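Local coordinates for conserved protein (Methanothermobacter thermautotrophicus, PDB 2WNY) that is of unknown function but probably binds RNA and is encoded in the archaeal exosome superoperon, at residues 4-9 with 121-126; 12-17 with 52-57; 94-99 with 110-115. The protein carries 1 engineered substitution. All blocks are in the same frame, centred on the assembly; numbering follows the deposited sequence.

Contact 1. Residues 4-9 with 121-126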
loop_
_atom_site.group_PDB
_atom_site.type_symbol
_atom_site.label_atom_id
_atom_site.label_comp_id
_atom_site.label_asym_id
_atom_site.label_seq_id
_atom_site.Cartn_x
_atom_site.Cartn_y
_atom_site.Cartn_z
ATOM N N MET A 4 -23.341 5.970 -2.785
ATOM C CA MET A 4 -21.932 6.083 -2.302
ATOM C C MET A 4 -21.363 4.757 -1.799
ATOM O O MET A 4 -22.104 3.879 -1.333
ATOM C CB MET A 4 -21.775 7.181 -1.229
ATOM C CG MET A 4 -23.078 7.890 -0.802
ATOM S SD MET A 4 -22.824 9.499 0.008
ATOM C CE MET A 4 -21.660 10.337 -1.085
ATOM N N ARG A 5 -20.044 4.615 -1.915
ATOM C CA ARG A 5 -19.351 3.431 -1.425
ATOM C C ARG A 5 -18.100 3.839 -0.682
ATOM O O ARG A 5 -17.399 4.791 -1.073
ATOM C CB ARG A 5 -18.990 2.476 -2.564
ATOM C CG ARG A 5 -20.198 1.801 -3.211
ATOM C CD ARG A 5 -19.776 0.847 -4.313
ATOM N NE ARG A 5 -20.913 0.491 -5.162
ATOM C CZ ARG A 5 -21.855 -0.395 -4.841
ATOM N NH1 ARG A 5 -21.813 -1.041 -3.676
ATOM N NH2 ARG A 5 -22.846 -0.634 -5.685
ATOM N N ASP A 6 -17.813 3.110 0.389
ATOM C CA ASP A 6 -16.581 3.332 1.115
ATOM C C ASP A 6 -15.364 2.875 0.304
ATOM O O ASP A 6 -14.305 3.498 0.384
ATOM C CB ASP A 6 -16.642 2.664 2.498
ATOM C CG ASP A 6 -17.464 3.481 3.514
ATOM O OD1 ASP A 6 -17.993 4.580 3.169
ATOM O OD2 ASP A 6 -17.569 3.020 4.678
ATOM N N MET A 7 -15.541 1.812 -0.488
ATOM C CA MET A 7 -14.495 1.214 -1.357
ATOM C C MET A 7 -13.424 0.513 -0.536
ATOM O O MET A 7 -13.167 -0.683 -0.736
ATOM C CB MET A 7 -13.822 2.237 -2.282
ATOM C CG MET A 7 -14.772 2.978 -3.193
ATOM S SD MET A 7 -13.830 3.795 -4.508
ATOM C CE MET A 7 -15.194 4.541 -5.414
ATOM N N ILE A 8 -12.793 1.269 0.359
ATOM C CA ILE A 8 -11.806 0.718 1.281
ATOM C C ILE A 8 -12.047 1.305 2.676
ATOM O O ILE A 8 -12.481 2.457 2.829
ATOM C CB ILE A 8 -10.327 0.952 0.808
ATOM C CG1 ILE A 8 -10.002 2.453 0.715
ATOM C CG2 ILE A 8 -10.075 0.261 -0.503
ATOM C CD1 ILE A 8 -8.536 2.762 0.447
ATOM N N HIS A 9 -11.807 0.496 3.696
ATOM C CA HIS A 9 -12.064 0.930 5.080
ATOM C C HIS A 9 -10.881 1.697 5.638
ATOM O O HIS A 9 -11.017 2.739 6.299
ATOM C CB HIS A 9 -12.372 -0.293 5.935
ATOM C CG HIS A 9 -13.692 -0.916 5.617
ATOM N ND1 HIS A 9 -14.880 -0.226 5.730
ATOM C CD2 HIS A 9 -14.017 -2.162 5.204
ATOM C CE1 HIS A 9 -15.881 -1.018 5.390
ATOM N NE2 HIS A 9 -15.385 -2.203 5.076
ATOM N N LYS A 121 -7.651 -2.703 3.494
ATOM C CA LYS A 121 -8.927 -3.296 3.918
ATOM C C LYS A 121 -10.064 -2.879 2.973
ATOM O O LYS A 121 -10.627 -1.785 3.077
ATOM C CB LYS A 121 -9.264 -2.970 5.383
ATOM C CG LYS A 121 -10.418 -3.840 5.961
ATOM C CD LYS A 121 -10.620 -3.566 7.436
ATOM C CE LYS A 121 -11.848 -4.287 7.968
ATOM N NZ LYS A 121 -12.076 -3.920 9.386
ATOM N N VAL A 122 -10.399 -3.784 2.064
ATOM C CA VAL A 122 -11.397 -3.541 1.050
ATOM C C VAL A 122 -12.793 -3.657 1.650
ATOM O O VAL A 122 -13.084 -4.598 2.396
ATOM C CB VAL A 122 -11.216 -4.510 -0.141
ATOM C CG1 VAL A 122 -12.344 -4.360 -1.183
ATOM C CG2 VAL A 122 -9.832 -4.300 -0.777
ATOM N N GLU A 123 -13.637 -2.672 1.351
ATOM C CA GLU A 123 -15.057 -2.748 1.704
ATOM C C GLU A 123 -15.637 -3.992 1.062
ATOM O O GLU A 123 -15.650 -4.121 -0.176
ATOM C CB GLU A 123 -15.808 -1.506 1.230
ATOM C CG GLU A 123 -17.247 -1.424 1.712
ATOM C CD GLU A 123 -17.993 -0.243 1.098
ATOM O OE1 GLU A 123 -17.661 0.180 -0.036
ATOM O OE2 GLU A 123 -18.920 0.265 1.755
ATOM N N ALA A 124 -16.081 -4.925 1.902
ATOM C CA ALA A 124 -16.570 -6.211 1.433
ATOM C C ALA A 124 -17.457 -6.869 2.483
ATOM O O ALA A 124 -17.072 -7.039 3.639
ATOM C CB ALA A 124 -15.399 -7.117 1.065
ATOM N N TYR A 125 -18.668 -7.216 2.081
ATOM C CA TYR A 125 -19.542 -7.966 2.953
ATOM C C TYR A 125 -20.261 -9.028 2.147
ATOM O O TYR A 125 -20.943 -8.692 1.173
ATOM C CB TYR A 125 -20.549 -7.071 3.677
ATOM C CG TYR A 125 -21.350 -7.857 4.686
ATOM C CD1 TYR A 125 -20.896 -8.016 5.996
ATOM C CD2 TYR A 125 -22.549 -8.475 4.322
ATOM C CE1 TYR A 125 -21.619 -8.750 6.918
ATOM C CE2 TYR A 125 -23.288 -9.213 5.238
ATOM C CZ TYR A 125 -22.822 -9.348 6.533
ATOM O OH TYR A 125 -23.564 -10.078 7.429
ATOM N N PRO A 126 -20.097 -10.311 2.538
ATOM C CA PRO A 126 -19.240 -10.765 3.649
ATOM C C PRO A 126 -17.758 -10.452 3.405
ATOM O O PRO A 126 -17.326 -10.342 2.245
ATOM C CB PRO A 126 -19.466 -12.284 3.671
ATOM C CG PRO A 126 -20.761 -12.493 2.954
ATOM C CD PRO A 126 -20.798 -11.438 1.897
HETATM O O HOH W 1 -18.778 0.620 5.059
HETATM O O HOH W 2 -14.763 -2.319 -2.117
#
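Glu123 reaches across to the N-terminal segment and takes hold of its backbone with its carboxylate. Met7 N gives a hydrogen bond to Glu123 OE1 at 2.7 Å. The donor comes from above the carboxylate plane, 55° out of it. Asp6 N makes a weak bond to Glu123 OE2 at 3.3 Å. Glu123 gets there with CG anti to its backbone N (chi1 -173°) and the chain extended beyond. Its aliphatic part is used on the way: CB lies over one face of the His9 ring. His9 NE2 comes within 3.4 Å of Glu123 CA, and the ring stands nearly upright to the carboxylate, the planes 80° apart.

The backbones pair beside this. Glu123 N bonds to Met7 O at 2.9 Å. His9 N bonds to Lys121 O at 2.6 Å, nearly in line with the carbonyl. These two bonds flank Ile8 and Val122, an antiparallel non-hydrogen-bonded pair whose side chains share one face of the sheet. Lys121 runs extended past His9, with its CD 4.0 Å from His9 CB.

Two waters bridge the segments. One donates to both Met7 O and Glu123 O, and Glu123 O also accepts from Asn135. Another donates to Asp6 OD2 and weakly to Glu123 OE2.

Further out, Ile8 packs on Leu65, Phe68 and Met69 of helix 62-76. Val122 packs on Ile136 of helix 129-139. The contact thus joins the start of strand 8-17 to the end of strand 115-122, where the sheet meets both helices.

The carboxylates of Asp6 and Glu123 are close, OD2 to OE2 4.2 Å. Their mutual repulsion is probably eased by the shared water and by the two backbone N-H groups facing Glu123.

Contact 2. Residues 12-17 with 52-57; sequences SYCLMV and ITVLRG. Engineered in segment 12-17: Cys14 (natural residue Arg).
Tyr13 lays its ring over Gly57, its partner in a hydrogen-bonded antiparallel pair. From CB the side chain takes the crowded position, CG between backbone N and carbonyl carbon (chi1 65°), which turns the ring across to the neighbouring strand. CG and CD2 lie nearest Gly57 O, and CD1 nearest Gly57 N. CE1 comes to 3.5 Å from Gly57 N. CE2 and CZ sit over Gly57 CA, which makes a CH-pi contact 3.8 Å from the ring centroid. OH, at the tip, is 3.8 Å from Gly57 CA. The ring lies close over the glycine. With an alanine here, Gly57 would probably lose its aromatic cover and a gap would open beside Leu30 and Pro39, which the Tyr13 ring also touches.

Leu15 and Val17 follow on the same face. Leu15 CD2 meets Leu55 CB at 3.8 Å, and Val17 CG2 meets Leu55 CD1 at 3.6 Å. Val26 of helix 23-30 packs on all three.

The other face carries Cys14, Met16, Val54 and Arg56. Cys14 is engineered from arginine. Its SG touches Val54 CG1 at 3.7 Å and lies over one face of the Arg56 guanidinium, toward its rim. Arg56 NE is held by Glu42 in a salt bridge. Met16 bends so that SD rests 3.7 Å from Ile52 CD1.

Six backbone hydrogen bonds join Tyr13, Leu15 and Val17 to Gly57, Leu55 and Thr53. These are neighbouring antiparallel strands inside a six-stranded sheet, with one face packed on a helix, as in an alpha+beta fold with helices packed on an antiparallel sheet.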
loop_
_atom_site.group_PDB
_atom_site.type_symbol
_atom_site.label_atom_id
_atom_site.label_comp_id
_atom_site.label_asym_id
_atom_site.label_seq_id
_atom_site.Cartn_x
_atom_site.Cartn_y
_atom_site.Cartn_z
ATOM N N SER A 12 -3.250 0.012 5.947
ATOM C CA SER A 12 -2.067 -0.109 6.789
ATOM C C SER A 12 -0.876 -0.050 5.831
ATOM O O SER A 12 -0.945 -0.603 4.721
ATOM C CB SER A 12 -2.049 -1.432 7.548
ATOM O OG SER A 12 -3.046 -1.474 8.544
ATOM N N TYR A 13 0.197 0.619 6.240
ATOM C CA TYR A 13 1.398 0.669 5.403
ATOM C C TYR A 13 2.638 0.456 6.239
ATOM O O TYR A 13 2.669 0.759 7.457
ATOM C CB TYR A 13 1.474 1.963 4.573
ATOM C CG TYR A 13 1.619 3.208 5.411
ATOM C CD1 TYR A 13 2.876 3.615 5.881
ATOM C CD2 TYR A 13 0.511 3.973 5.744
ATOM C CE1 TYR A 13 3.016 4.744 6.668
ATOM C CE2 TYR A 13 0.642 5.092 6.523
ATOM C CZ TYR A 13 1.900 5.483 6.973
ATOM O OH TYR A 13 2.023 6.600 7.743
ATOM N N CYS A 14 3.647 -0.114 5.585
ATOM C CA CYS A 14 4.910 -0.399 6.198
ATOM C C CYS A 14 6.023 -0.157 5.165
ATOM O O CYS A 14 5.890 -0.571 4.015
ATOM C CB CYS A 14 4.895 -1.875 6.638
ATOM S SG CYS A 14 6.296 -2.327 7.532
ATOM N N LEU A 15 7.114 0.499 5.558
ATOM C CA LEU A 15 8.338 0.533 4.698
ATOM C C LEU A 15 9.550 0.741 5.568
ATOM O O LEU A 15 9.417 1.063 6.762
ATOM C CB LEU A 15 8.261 1.515 3.517
ATOM C CG LEU A 15 8.314 3.032 3.706
ATOM C CD1 LEU A 15 8.533 3.681 2.352
ATOM C CD2 LEU A 15 7.053 3.559 4.387
ATOM N N MET A 16 10.722 0.471 5.002
ATOM C CA MET A 16 11.921 0.368 5.798
ATOM C C MET A 16 12.925 1.409 5.392
ATOM O O MET A 16 12.970 1.835 4.229
ATOM C CB MET A 16 12.523 -1.038 5.668
ATOM C CG MET A 16 11.532 -2.012 5.073
ATOM S SD MET A 16 11.528 -3.611 5.834
ATOM C CE MET A 16 10.126 -3.377 6.915
ATOM N N VAL A 17 13.721 1.823 6.370
ATOM C CA VAL A 17 14.824 2.740 6.106
ATOM C C VAL A 17 16.097 2.024 6.537
ATOM O O VAL A 17 16.304 1.785 7.742
ATOM C CB VAL A 17 14.709 4.051 6.896
ATOM C CG1 VAL A 17 15.834 5.017 6.494
ATOM C CG2 VAL A 17 13.334 4.714 6.686
ATOM N N ILE A 52 17.089 -1.381 10.780
ATOM C CA ILE A 52 16.245 -0.483 10.000
ATOM C C ILE A 52 15.383 0.335 10.941
ATOM O O ILE A 52 15.187 -0.026 12.118
ATOM C CB ILE A 52 15.311 -1.244 9.043
ATOM C CG1 ILE A 52 14.429 -2.246 9.819
ATOM C CG2 ILE A 52 16.128 -1.955 7.946
ATOM C CD1 ILE A 52 13.348 -2.950 8.969
ATOM N N THR A 53 14.897 1.456 10.429
ATOM C CA THR A 53 13.735 2.077 11.003
ATOM C C THR A 53 12.581 1.561 10.175
ATOM O O THR A 53 12.625 1.602 8.952
ATOM C CB THR A 53 13.777 3.607 10.901
ATOM O OG1 THR A 53 14.885 4.082 11.652
ATOM C CG2 THR A 53 12.512 4.207 11.512
ATOM N N VAL A 54 11.559 1.050 10.848
ATOM C CA VAL A 54 10.305 0.736 10.156
ATOM C C VAL A 54 9.405 1.954 10.264
ATOM O O VAL A 54 9.211 2.486 11.360
ATOM C CB VAL A 54 9.603 -0.506 10.779
ATOM C CG1 VAL A 54 8.164 -0.623 10.294
ATOM C CG2 VAL A 54 10.369 -1.750 10.421
ATOM N N LEU A 55 8.885 2.399 9.124
ATOM C CA LEU A 55 7.872 3.450 9.089
ATOM C C LEU A 55 6.532 2.788 8.853
ATOM O O LEU A 55 6.322 2.182 7.806
ATOM C CB LEU A 55 8.172 4.445 7.953
ATOM C CG LEU A 55 9.559 5.097 8.065
ATOM C CD1 LEU A 55 9.918 5.811 6.733
ATOM C CD2 LEU A 55 9.638 6.073 9.252
ATOM N N ARG A 56 5.650 2.888 9.836
ATOM C CA ARG A 56 4.343 2.245 9.811
ATOM C C ARG A 56 3.204 3.240 10.055
ATOM O O ARG A 56 3.370 4.246 10.741
ATOM C CB ARG A 56 4.266 1.217 10.935
ATOM C CG ARG A 56 4.792 -0.137 10.640
ATOM C CD ARG A 56 4.484 -1.054 11.840
ATOM N NE ARG A 56 5.576 -1.987 12.126
ATOM C CZ ARG A 56 5.629 -3.257 11.726
ATOM N NH1 ARG A 56 4.641 -3.783 11.007
ATOM N NH2 ARG A 56 6.680 -4.000 12.045
ATOM N N GLY A 57 2.027 2.922 9.534
ATOM C CA GLY A 57 0.842 3.712 9.827
ATOM C C GLY A 57 -0.389 2.913 9.482
ATOM O O GLY A 57 -0.326 1.912 8.744
#

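Contact 3. Residues 94-99 with 110-115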
loop_
_atom_site.group_PDB
_atom_site.type_symbol
_atom_site.label_atom_id
_atom_site.label_comp_id
_atom_site.label_asym_id
_atom_site.label_seq_id
_atom_site.Cartn_x
_atom_site.Cartn_y
_atom_site.Cartn_z
ATOM N N PHE A 94 -3.296 -7.106 -0.421
ATOM C CA PHE A 94 -1.900 -6.819 -0.087
ATOM C C PHE A 94 -1.143 -6.430 -1.333
ATOM O O PHE A 94 -1.020 -7.222 -2.283
ATOM C CB PHE A 94 -1.233 -8.028 0.535
ATOM C CG PHE A 94 -1.709 -8.337 1.913
ATOM C CD1 PHE A 94 -1.001 -7.883 3.023
ATOM C CD2 PHE A 94 -2.857 -9.096 2.113
ATOM C CE1 PHE A 94 -1.437 -8.183 4.317
ATOM C CE2 PHE A 94 -3.295 -9.405 3.406
ATOM C CZ PHE A 94 -2.584 -8.954 4.504
ATOM N N LEU A 95 -0.634 -5.206 -1.319
ATOM C CA LEU A 95 0.017 -4.629 -2.481
ATOM C C LEU A 95 1.364 -4.062 -2.073
ATOM O O LEU A 95 1.452 -3.233 -1.158
ATOM C CB LEU A 95 -0.870 -3.529 -3.073
ATOM C CG LEU A 95 -0.318 -2.799 -4.291
ATOM C CD1 LEU A 95 -0.056 -3.779 -5.451
ATOM C CD2 LEU A 95 -1.282 -1.688 -4.694
ATOM N N ARG A 96 2.405 -4.531 -2.750
ATOM C CA ARG A 96 3.760 -4.033 -2.544
ATOM C C ARG A 96 4.187 -3.229 -3.760
ATOM O O ARG A 96 4.057 -3.693 -4.899
ATOM C CB ARG A 96 4.732 -5.190 -2.371
ATOM C CG ARG A 96 4.370 -6.181 -1.312
ATOM C CD ARG A 96 5.462 -7.209 -1.139
ATOM N NE ARG A 96 5.043 -8.235 -0.190
ATOM C CZ ARG A 96 5.853 -9.132 0.362
ATOM N NH1 ARG A 96 7.143 -9.149 0.058
ATOM N NH2 ARG A 96 5.367 -10.019 1.219
ATOM N N LEU A 97 4.739 -2.050 -3.511
ATOM C CA LEU A 97 5.174 -1.169 -4.592
ATOM C C LEU A 97 6.657 -0.878 -4.433
ATOM O O LEU A 97 7.157 -0.719 -3.294
ATOM C CB LEU A 97 4.360 0.132 -4.581
ATOM C CG LEU A 97 2.832 0.059 -4.802
ATOM C CD1 LEU A 97 2.148 1.376 -4.407
ATOM C CD2 LEU A 97 2.469 -0.314 -6.240
ATOM N N ASP A 98 7.353 -0.833 -5.567
ATOM C CA ASP A 98 8.783 -0.559 -5.584
ATOM C C ASP A 98 9.070 0.795 -4.943
ATOM O O ASP A 98 8.471 1.802 -5.304
ATOM C CB ASP A 98 9.352 -0.599 -7.008
ATOM C CG ASP A 98 10.870 -0.543 -7.019
ATOM O OD1 ASP A 98 11.493 -1.610 -7.065
ATOM O OD2 ASP A 98 11.441 0.558 -6.907
ATOM N N LYS A 99 9.954 0.798 -3.958
ATOM C CA LYS A 99 10.266 2.022 -3.248
ATOM C C LYS A 99 11.002 3.048 -4.117
ATOM O O LYS A 99 10.766 4.233 -4.004
ATOM C CB LYS A 99 11.076 1.695 -1.994
ATOM C CG LYS A 99 11.345 2.919 -1.126
ATOM C CD LYS A 99 11.782 2.507 0.286
ATOM C CE LYS A 99 13.151 1.933 0.237
ATOM N NZ LYS A 99 13.681 1.411 1.568
ATOM N N VAL A 110 5.415 -5.027 -6.972
ATOM C CA VAL A 110 6.479 -6.018 -6.886
ATOM C C VAL A 110 6.029 -7.159 -5.984
ATOM O O VAL A 110 5.038 -7.030 -5.253
ATOM C CB VAL A 110 7.810 -5.414 -6.365
ATOM C CG1 VAL A 110 8.425 -4.446 -7.389
ATOM C CG2 VAL A 110 7.605 -4.738 -5.017
ATOM N N ARG A 111 6.763 -8.264 -6.028
ATOM C CA ARG A 111 6.416 -9.441 -5.243
ATOM C C ARG A 111 7.314 -9.594 -4.017
ATOM O O ARG A 111 6.868 -10.022 -2.948
ATOM C CB ARG A 111 6.471 -10.700 -6.117
ATOM C CG ARG A 111 5.457 -10.698 -7.249
ATOM C CD ARG A 111 4.039 -10.867 -6.730
ATOM N NE ARG A 111 3.058 -10.915 -7.808
ATOM C CZ ARG A 111 1.810 -11.358 -7.674
ATOM N NH1 ARG A 111 1.372 -11.806 -6.501
ATOM N NH2 ARG A 111 0.991 -11.351 -8.719
ATOM N N HIS A 112 8.584 -9.260 -4.191
ATOM C CA HIS A 112 9.556 -9.339 -3.119
ATOM C C HIS A 112 10.502 -8.156 -3.266
ATOM O O HIS A 112 10.461 -7.422 -4.267
ATOM C CB HIS A 112 10.360 -10.655 -3.177
ATOM C CG HIS A 112 9.531 -11.902 -3.054
ATOM N ND1 HIS A 112 8.710 -12.156 -1.973
ATOM C CD2 HIS A 112 9.422 -12.982 -3.867
ATOM C CE1 HIS A 112 8.117 -13.328 -2.136
ATOM N NE2 HIS A 112 8.535 -13.850 -3.277
ATOM N N GLY A 113 11.356 -7.980 -2.265
ATOM C CA GLY A 113 12.353 -6.926 -2.296
ATOM C C GLY A 113 11.948 -5.737 -1.455
ATOM O O GLY A 113 10.962 -5.783 -0.702
ATOM N N ASP A 114 12.724 -4.666 -1.591
ATOM C CA ASP A 114 12.508 -3.460 -0.807
ATOM C C ASP A 114 11.295 -2.728 -1.332
ATOM O O ASP A 114 11.316 -2.087 -2.425
ATOM C CB ASP A 114 13.744 -2.569 -0.841
ATOM C CG ASP A 114 13.827 -1.642 0.356
ATOM O OD1 ASP A 114 13.114 -1.859 1.372
ATOM O OD2 ASP A 114 14.632 -0.697 0.273
ATOM N N ALA A 115 10.221 -2.830 -0.560
ATOM C CA ALA A 115 8.962 -2.300 -1.029
ATOM C C ALA A 115 8.233 -1.455 -0.001
ATOM O O ALA A 115 8.545 -1.478 1.198
ATOM C CB ALA A 115 8.061 -3.442 -1.522
HETATM O O HOH W 3 12.858 -0.532 -4.352
#
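The Arg96 guanidinium has Arg111 O over one face, with NH1 3.1 Å from that oxygen. The angle is too poor for a hydrogen bond. The His112 ring stands steeply to the guanidinium, the planes 77° apart, and its ND1 is 4.0 Å from Arg96 NH1. This ring is poorly ordered. Arg96 is extended from CG to NE, which carries the group along the turn of 110-115. At its root, CB lies 3.4 Å from Val110 O.

Val110 N bonds to Arg96 O at 2.8 Å, from above the carbonyl plane. Val110 CG2 also packs on Arg96 CB. The turn leaves the short edge strand 109-110 and leads into strand 115-122. Strand 92-98 lies between these two in the antiparallel sheet, so the turn passes its end. Gly113 has backbone angles that would jam a side chain against the preceding carbonyl.

Asp98 is the N-cap of helix 99-103, its OD2 accepting from Lys101 N. Ala115 CB meets Leu97 O at 3.4 Å.

Lys99 closes the far end with a salt bridge, NZ to Asp114 OD2 at 2.7 Å. NZ arrives on the syn side, 32° out of the carboxylate plane. A bend at chi3 (71°) brings it there. Lys99 NZ has a second acidic partner in Glu21. One water donates to Asp114 O and accepts weakly from Lys99 N.

How the contacts relate
All three contacts lie on one antiparallel sheet. Contacts 1 and 2 share strand 8-17, at its start and along its later part, centres 24 Å apart. Contact 1 pairs it with 115-122, contact 2 with 51-59. Contact 1 joins the N-terminal residues to the end of the last strand; contacts 2 and 3 fall between in sequence, one after the other. Contacts 2 and 3, about 12 Å apart by centres, touch through Lys99 NZ and Met16 O, a probable hydrogen bond of 2.8 Å. Contact 1 lies across the chain's centre, 23 Å from contact 3 by centres and about 7 Å by nearest atoms. Together they tie sequence-distant strands into one sheet, in a protein that probably binds RNA.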